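Local coordinates for protein methionine gamma-lyase (Trichomonas vaginalis, PDB 1E5E) that belongs to the Cys/Met metabolism family of pyridoxal-phosphate-dependent enzymes, within the aminotransferase-like clan, and forms a four-chain assembly, at residues I105-L110 against I132-P137; A275-S280 against D387-L392. All blocks are in the same frame, centred on the assembly; numbering follows the deposited sequence. Where two conformers were deposited one is given.

Contact 1 and contact 2 belong to the regions of two different sheets of the chain, with centres 31 Å apart and nearest atoms about 18 Å apart. Contact 1 joins the ends of two neighbouring parallel strands of the seven-stranded sheet; contact 2 lays helix 260-279 beside helix 381-396 over the five-stranded one. Most of the touching residues are buried in both, but contact 2 lies farther from the chain centre and has an exposed lysine at its border. Their chemistry differs accordingly: 105-110 and 132-137 are tied by four hydrogen bonds, two of them to one aspartate oxygen, whereas 275-280 and 387-392 meet through rings and aliphatic branches.

Contact 1. Residues I105-L110 against I132-P137; sequences ISDECL and INTAIP
Asp107 takes two hydrogen bonds from Thr134 across the contact between 105-110 and 132-137. The Asp107 carboxylate is swung anti to its own N (chi1 -169°), which carries OD2 over to the loop that follows strand 128-132. There it accepts twice from one residue: Thr134 OG1 lies 2.8 Å from Asp107 OD2, on the lone pair facing away from OD1, and Thr134 N, also 2.8 Å from Asp107 OD2, comes from above the carboxylate plane, 41° out of it. The threonine torsion explains the pair, since OG1 sits between its backbone N and carbonyl carbon (chi1 63°), close enough to that N for both donors to converge. Its methyl CG2 rests 3.9 Å from Asp107 CA. Asp107 OD1 accepts from Cys109 N at 2.6 Å, closing an Asx turn, and forms a salt bridge with Lys162, which also bonds Asn133 OD1.

The backbone beneath is a parallel bridge. Ile132 N donates to Ser106 O and Ile132 O accepts from Glu108 N, each pair 2.8 Å apart, so Ile132 grips the residues flanking Asp107. From the bridge residue itself, Ile132 CD1 reaches back to Ile105 CG2 at 3.5 Å, two methyls in contact, the side chains set at a slant to each other, with His143 of helix 139-143 touching both residues. Asn133 to Ile136 form a type I turn.

With helix 112-124 between them, the parallel strands 103-107 and 128-132 form a beta-alpha-beta unit at the border of the large sheet as counted within this chain. The chemistry implies that the buried carboxylate is fixed at both oxygens: three N-H or O-H donors set its rotation, and the Lys162 ammonium probably offsets its charge while drawing the two strand exits together.

Contact 2. Residues A275-S280 against D387-L392; sequences AEYLKS and DFKQGL
Tyr277 and Phe388 owe their meeting to different first torsions. In Tyr277 the ring is anti to the backbone N (chi1 174°), which directs it toward helix 381-396; in Phe388 the ring instead stands anti to the carbonyl carbon, and Leu278, with its branch set the same way, can put a methyl on it.

Tyr277 CE2 comes obliquely to 4.1 Å from Phe388 CB. The tyrosine hydroxyl ends beside the root of Lys389, where Tyr277 OH is 3.3 Å from Lys389 CB. This is contact with aliphatic carbon, the two side chains crossing at about a right angle. The lysine chain then runs away from the contact, and its NZ pairs with Asp393, one turn further along the same helix. Deeper in, Leu278 CD2 lies over one face of the Phe388 ring, 4.0 Å from the ring centroid and 16° off the normal, which meets the geometry of a CH-pi contact. The same methyl, Leu278 CD2, touches Leu392 CD1 at 4.1 Å, so a single leucine branch bridges two residues that follow each other by one helical turn.

The segment axes approach to 11.1 Å and cross at -20°, with both helices running nearly the same way. The separation leaves room for Tyr277, Phe388 and the two leucines between the axes. Leu278 also rests on Ile312 and Phe314, and Leu392 on Leu316, all on strand 311-316. Two nearly parallel helices thus lie side by side on one face of the five-stranded sheet, a layered alpha/beta packing consistent with the smaller, C-terminal domain of fold-type I PLP enzymes.

Contact 1. Residues I105-L110 against I132-P137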
ATOM      1  N   ILE A 105     -35.306   7.087  18.616  1.00 21.20           N
ATOM      2  CA  ILE A 105     -35.069   8.323  19.361  1.00 21.17           C
ATOM      3  C   ILE A 105     -33.575   8.671  19.282  1.00 21.18           C
ATOM      4  O   ILE A 105     -32.687   7.873  19.593  1.00 20.51           O
ATOM      5  CB  ILE A 105     -35.464   8.182  20.842  1.00 21.95           C
ATOM      6  CG1 ILE A 105     -36.967   7.900  20.956  1.00 21.97           C
ATOM      7  CG2 ILE A 105     -35.089   9.433  21.652  1.00 21.34           C
ATOM      8  CD1 ILE A 105     -37.396   7.412  22.337  1.00 20.58           C
ATOM      9  N   SER A 106     -33.300   9.908  18.897  1.00 21.11           N
ATOM     10  CA  SER A 106     -31.945  10.396  18.843  1.00 23.02           C
ATOM     11  C   SER A 106     -31.736  11.743  19.527  1.00 23.46           C
ATOM     12  O   SER A 106     -32.604  12.619  19.552  1.00 22.38           O
ATOM     13  CB  SER A 106     -31.571  10.637  17.370  1.00 23.65           C
ATOM     14  OG  SER A 106     -30.275  11.215  17.292  1.00 23.69           O
ATOM     15  N   ASP A 107     -30.503  11.909  20.005  1.00 23.50           N
ATOM     16  CA  ASP A 107     -30.174  13.210  20.590  1.00 22.94           C
ATOM     17  C   ASP A 107     -30.198  14.096  19.348  1.00 23.84           C
ATOM     18  O   ASP A 107     -29.834  13.600  18.267  1.00 23.00           O
ATOM     19  CB  ASP A 107     -28.845  13.313  21.280  1.00 24.04           C
ATOM     20  CG  ASP A 107     -28.693  14.609  22.074  1.00 24.13           C
ATOM     21  OD1 ASP A 107     -28.325  15.628  21.449  1.00 24.48           O
ATOM     22  OD2 ASP A 107     -28.952  14.577  23.300  1.00 24.68           O
ATOM     23  N   GLU A 108     -30.649  15.319  19.518  1.00 23.15           N
ATOM     24  CA  GLU A 108     -30.641  16.265  18.410  1.00 24.37           C
ATOM     25  C   GLU A 108     -29.264  16.805  18.121  1.00 23.23           C
ATOM     26  O   GLU A 108     -29.121  17.417  17.056  1.00 23.96           O
ATOM     27  CB  GLU A 108     -31.553  17.469  18.773  1.00 27.38           C
ATOM     28  CG  GLU A 108     -31.071  18.244  19.988  1.00 29.57           C
ATOM     29  CD  GLU A 108     -31.958  19.434  20.375  1.00 31.42           C
ATOM     30  OE1 GLU A 108     -32.458  20.231  19.548  1.00 31.51           O
ATOM     31  OE2 GLU A 108     -32.041  19.674  21.592  1.00 31.55           O
ATOM     32  N   CYS A 109     -28.302  16.735  19.054  1.00 22.26           N
ATOM     33  CA  CYS A 109     -26.994  17.280  18.667  1.00 22.69           C
ATOM     34  C   CYS A 109     -26.092  16.141  18.198  1.00 22.19           C
ATOM     35  O   CYS A 109     -25.439  15.501  19.053  1.00 22.40           O
ATOM     36  CB  CYS A 109     -26.298  18.060  19.780  1.00 24.38           C
ATOM     37  SG  CYS A 109     -24.812  18.937  19.204  1.00 25.84           S
ATOM     38  N   LEU A 110     -26.015  15.932  16.907  1.00 21.62           N
ATOM     39  CA  LEU A 110     -25.214  14.892  16.301  1.00 21.88           C
ATOM     40  C   LEU A 110     -24.327  15.507  15.207  1.00 21.10           C
ATOM     41  O   LEU A 110     -24.514  16.619  14.676  1.00 19.35           O
ATOM     42  CB  LEU A 110     -26.105  13.909  15.537  1.00 22.28           C
ATOM     43  CG  LEU A 110     -27.306  13.251  16.193  1.00 21.72           C
ATOM     44  CD1 LEU A 110     -28.076  12.369  15.233  1.00 22.15           C
ATOM     45  CD2 LEU A 110     -26.822  12.442  17.411  1.00 21.21           C
ATOM     46  N   ILE A 132     -34.435  14.618  20.330  1.00 24.93           N
ATOM     47  CA  ILE A 132     -34.667  15.246  21.630  1.00 25.63           C
ATOM     48  C   ILE A 132     -33.364  15.624  22.305  1.00 24.89           C
ATOM     49  O   ILE A 132     -32.308  15.350  21.745  1.00 24.47           O
ATOM     50  CB  ILE A 132     -35.402  14.258  22.556  1.00 25.44           C
ATOM     51  CG1 ILE A 132     -34.551  13.011  22.793  1.00 26.70           C
ATOM     52  CG2 ILE A 132     -36.767  13.879  21.990  1.00 26.69           C
ATOM     53  CD1 ILE A 132     -35.074  12.112  23.909  1.00 25.31           C
ATOM     54  N   ASN A 133     -33.420  16.262  23.474  1.00 26.06           N
ATOM     55  CA  ASN A 133     -32.209  16.560  24.238  1.00 27.19           C
ATOM     56  C   ASN A 133     -32.112  15.414  25.244  1.00 27.73           C
ATOM     57  O   ASN A 133     -32.765  15.420  26.311  1.00 27.23           O
ATOM     58  CB  ASN A 133     -32.178  17.914  24.941  1.00 29.10           C
ATOM     59  CG  ASN A 133     -30.821  18.272  25.535  1.00 29.50           C
ATOM     60  OD1 ASN A 133     -29.994  17.376  25.700  1.00 29.44           O
ATOM     61  ND2 ASN A 133     -30.542  19.547  25.827  1.00 27.92           N
ATOM     62  N   THR A 134     -31.283  14.395  24.926  1.00 26.61           N
ATOM     63  CA  THR A 134     -31.230  13.254  25.857  1.00 24.96           C
ATOM     64  C   THR A 134     -30.460  13.643  27.110  1.00 26.80           C
ATOM     65  O   THR A 134     -30.513  12.913  28.087  1.00 27.05           O
ATOM     66  CB  THR A 134     -30.564  12.010  25.254  1.00 24.70           C
ATOM     67  OG1 THR A 134     -29.190  12.395  24.980  1.00 22.43           O
ATOM     68  CG2 THR A 134     -31.263  11.567  23.980  1.00 21.66           C
ATOM     69  N   ALA A 135     -29.776  14.779  27.179  1.00 27.40           N
ATOM     70  CA  ALA A 135     -29.077  15.251  28.356  1.00 29.47           C
ATOM     71  C   ALA A 135     -30.055  15.736  29.427  1.00 31.10           C
ATOM     72  O   ALA A 135     -29.690  15.788  30.605  1.00 32.69           O
ATOM     73  CB  ALA A 135     -28.083  16.353  28.029  1.00 27.42           C
ATOM     74  N   ILE A 136     -31.297  16.003  29.074  1.00 32.06           N
ATOM     75  CA  ILE A 136     -32.333  16.442  30.003  1.00 33.18           C
ATOM     76  C   ILE A 136     -33.177  15.336  30.597  1.00 34.14           C
ATOM     77  O   ILE A 136     -33.923  14.617  29.937  1.00 33.70           O
ATOM     78  CB  ILE A 136     -33.264  17.445  29.263  1.00 34.23           C
ATOM     79  CG1 ILE A 136     -32.364  18.598  28.811  1.00 35.01           C
ATOM     80  CG2 ILE A 136     -34.395  17.898  30.181  1.00 34.96           C
ATOM     81  CD1 ILE A 136     -32.975  19.736  28.073  1.00 38.17           C
ATOM     82  N   PRO A 137     -33.112  15.185  31.922  1.00 35.33           N
ATOM     83  CA  PRO A 137     -33.913  14.218  32.649  1.00 34.67           C
ATOM     84  C   PRO A 137     -35.341  14.189  32.141  1.00 35.11           C
ATOM     85  O   PRO A 137     -35.979  15.223  31.928  1.00 32.97           O
ATOM     86  CB  PRO A 137     -33.899  14.769  34.064  1.00 35.69           C
ATOM     87  CG  PRO A 137     -32.623  15.534  34.193  1.00 35.96           C
ATOM     88  CD  PRO A 137     -32.283  16.030  32.818  1.00 35.34           C
TER

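Contact 2. Residues A275-S280 against D387-L392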
ATOM      1  N   ALA A 275      -7.224  24.824  25.978  1.00 17.67           N
ATOM      2  CA  ALA A 275      -8.563  25.278  26.354  1.00 20.21           C
ATOM      3  C   ALA A 275      -8.445  26.375  27.408  1.00 21.41           C
ATOM      4  O   ALA A 275      -9.171  27.349  27.297  1.00 21.40           O
ATOM      5  CB  ALA A 275      -9.434  24.130  26.862  1.00 18.07           C
ATOM      6  N   GLU A 276      -7.595  26.205  28.399  1.00 22.61           N
ATOM      7  CA  GLU A 276      -7.373  27.189  29.438  1.00 24.77           C
ATOM      8  C   GLU A 276      -6.920  28.524  28.851  1.00 24.04           C
ATOM      9  O   GLU A 276      -7.437  29.558  29.252  1.00 21.38           O
ATOM     10  CB  GLU A 276      -6.310  26.739  30.463  1.00 26.80           C
ATOM     11  CG  GLU A 276      -6.806  25.611  31.344  0.50 31.40           C
ATOM     12  CD  GLU A 276      -6.018  25.074  32.499  0.50 33.53           C
ATOM     13  OE1 GLU A 276      -4.972  25.595  32.939  0.50 35.85           O
ATOM     14  OE2 GLU A 276      -6.423  24.052  33.116  0.50 35.03           O
ATOM     15  N   TYR A 277      -6.049  28.494  27.831  1.00 22.35           N
ATOM     16  CA  TYR A 277      -5.620  29.731  27.207  1.00 22.34           C
ATOM     17  C   TYR A 277      -6.776  30.412  26.496  1.00 22.44           C
ATOM     18  O   TYR A 277      -6.931  31.628  26.575  1.00 24.08           O
ATOM     19  CB  TYR A 277      -4.458  29.446  26.201  1.00 22.48           C
ATOM     20  CG  TYR A 277      -4.150  30.741  25.458  1.00 21.35           C
ATOM     21  CD1 TYR A 277      -3.402  31.719  26.086  1.00 22.08           C
ATOM     22  CD2 TYR A 277      -4.592  30.956  24.177  1.00 21.48           C
ATOM     23  CE1 TYR A 277      -3.119  32.917  25.449  1.00 21.86           C
ATOM     24  CE2 TYR A 277      -4.320  32.135  23.502  1.00 21.60           C
ATOM     25  CZ  TYR A 277      -3.592  33.099  24.172  1.00 21.49           C
ATOM     26  OH  TYR A 277      -3.325  34.279  23.565  1.00 23.83           O
ATOM     27  N   LEU A 278      -7.622  29.673  25.774  1.00 21.69           N
ATOM     28  CA  LEU A 278      -8.710  30.257  25.022  1.00 23.76           C
ATOM     29  C   LEU A 278      -9.746  30.909  25.943  1.00 24.55           C
ATOM     30  O   LEU A 278     -10.216  32.008  25.705  1.00 22.27           O
ATOM     31  CB  LEU A 278      -9.438  29.247  24.135  1.00 22.97           C
ATOM     32  CG  LEU A 278      -8.581  28.572  23.048  1.00 25.20           C
ATOM     33  CD1 LEU A 278      -9.368  27.441  22.369  1.00 24.50           C
ATOM     34  CD2 LEU A 278      -8.125  29.614  22.042  1.00 24.68           C
ATOM     35  N   LYS A 279      -9.963  30.238  27.073  1.00 25.89           N
ATOM     36  CA  LYS A 279     -10.962  30.698  28.012  1.00 30.31           C
ATOM     37  C   LYS A 279     -10.604  32.076  28.580  1.00 31.32           C
ATOM     38  O   LYS A 279     -11.485  32.886  28.887  1.00 31.61           O
ATOM     39  CB  LYS A 279     -11.108  29.649  29.100  1.00 30.90           C
ATOM     40  CG  LYS A 279     -11.953  30.080  30.286  1.00 35.37           C
ATOM     41  CD  LYS A 279     -11.753  29.081  31.431  1.00 36.70           C
ATOM     42  CE  LYS A 279     -12.915  28.113  31.470  1.00 39.39           C
ATOM     43  NZ  LYS A 279     -13.940  28.507  32.492  1.00 41.48           N
ATOM     44  N   SER A 280      -9.323  32.375  28.719  1.00 30.88           N
ATOM     45  CA  SER A 280      -9.044  33.680  29.321  1.00 32.30           C
ATOM     46  C   SER A 280      -8.691  34.752  28.311  1.00 30.36           C
ATOM     47  O   SER A 280      -8.248  35.817  28.712  1.00 31.17           O
ATOM     48  CB  SER A 280      -7.958  33.395  30.355  1.00 33.00           C
ATOM     49  OG  SER A 280      -6.736  33.388  29.638  1.00 34.02           O
ATOM     50  N   ASP A 387       0.049  30.170  18.220  1.00 22.41           N
ATOM     51  CA  ASP A 387      -0.660  30.376  16.956  1.00 21.69           C
ATOM     52  C   ASP A 387      -2.006  31.035  17.257  1.00 22.91           C
ATOM     53  O   ASP A 387      -2.507  31.882  16.485  1.00 21.85           O
ATOM     54  CB  ASP A 387      -0.840  29.028  16.247  1.00 22.71           C
ATOM     55  CG  ASP A 387      -1.255  29.125  14.807  1.00 23.23           C
ATOM     56  OD1 ASP A 387      -0.978  30.166  14.161  1.00 23.48           O
ATOM     57  OD2 ASP A 387      -1.892  28.164  14.294  1.00 23.15           O
ATOM     58  N   PHE A 388      -2.663  30.584  18.351  1.00 21.91           N
ATOM     59  CA  PHE A 388      -3.929  31.272  18.668  1.00 24.43           C
ATOM     60  C   PHE A 388      -3.683  32.713  19.121  1.00 24.75           C
ATOM     61  O   PHE A 388      -4.447  33.609  18.738  1.00 25.58           O
ATOM     62  CB  PHE A 388      -4.717  30.531  19.710  1.00 23.94           C
ATOM     63  CG  PHE A 388      -5.499  29.356  19.202  1.00 24.62           C
ATOM     64  CD1 PHE A 388      -6.583  29.547  18.372  1.00 24.75           C
ATOM     65  CD2 PHE A 388      -5.160  28.076  19.587  1.00 23.65           C
ATOM     66  CE1 PHE A 388      -7.334  28.473  17.927  1.00 24.23           C
ATOM     67  CE2 PHE A 388      -5.926  27.019  19.134  1.00 26.19           C
ATOM     68  CZ  PHE A 388      -7.003  27.198  18.302  1.00 24.19           C
ATOM     69  N   LYS A 389      -2.638  32.956  19.899  1.00 25.59           N
ATOM     70  CA  LYS A 389      -2.345  34.325  20.324  1.00 27.76           C
ATOM     71  C   LYS A 389      -2.199  35.285  19.135  1.00 27.60           C
ATOM     72  O   LYS A 389      -2.819  36.350  19.185  1.00 24.65           O
ATOM     73  CB  LYS A 389      -1.095  34.414  21.165  1.00 29.41           C
ATOM     74  CG  LYS A 389      -0.622  35.847  21.436  1.00 32.86           C
ATOM     75  CD  LYS A 389       0.187  35.831  22.729  1.00 35.13           C
ATOM     76  CE  LYS A 389       1.082  37.061  22.837  1.00 37.34           C
ATOM     77  NZ  LYS A 389       0.281  38.303  22.765  1.00 38.18           N
ATOM     78  N   GLN A 390      -1.399  34.958  18.133  1.00 26.54           N
ATOM     79  CA  GLN A 390      -1.223  35.883  17.033  1.00 29.43           C
ATOM     80  C   GLN A 390      -2.556  36.025  16.297  1.00 30.87           C
ATOM     81  O   GLN A 390      -2.920  37.142  15.919  1.00 31.61           O
ATOM     82  CB  GLN A 390      -0.109  35.534  16.052  1.00 28.61           C
ATOM     83  CG  GLN A 390      -0.155  34.199  15.333  1.00 29.29           C
ATOM     84  CD  GLN A 390      -0.917  34.205  14.034  1.00 30.33           C
ATOM     85  OE1 GLN A 390      -1.077  35.299  13.474  1.00 29.67           O
ATOM     86  NE2 GLN A 390      -1.422  33.064  13.559  1.00 29.10           N
ATOM     87  N   GLY A 391      -3.245  34.927  16.060  1.00 30.71           N
ATOM     88  CA  GLY A 391      -4.505  34.955  15.323  1.00 31.26           C
ATOM     89  C   GLY A 391      -5.524  35.823  16.083  1.00 32.93           C
ATOM     90  O   GLY A 391      -6.227  36.614  15.455  1.00 31.36           O
ATOM     91  N   LEU A 392      -5.714  35.543  17.364  1.00 33.25           N
ATOM     92  CA  LEU A 392      -6.669  36.263  18.197  1.00 35.36           C
ATOM     93  C   LEU A 392      -6.307  37.731  18.420  1.00 38.92           C
ATOM     94  O   LEU A 392      -7.158  38.627  18.271  1.00 40.06           O
ATOM     95  CB  LEU A 392      -6.836  35.570  19.559  1.00 32.37           C
ATOM     96  CG  LEU A 392      -7.592  34.226  19.505  1.00 30.17           C
ATOM     97  CD1 LEU A 392      -7.523  33.499  20.831  1.00 28.40           C
ATOM     98  CD2 LEU A 392      -9.029  34.475  19.087  1.00 29.85           C
TER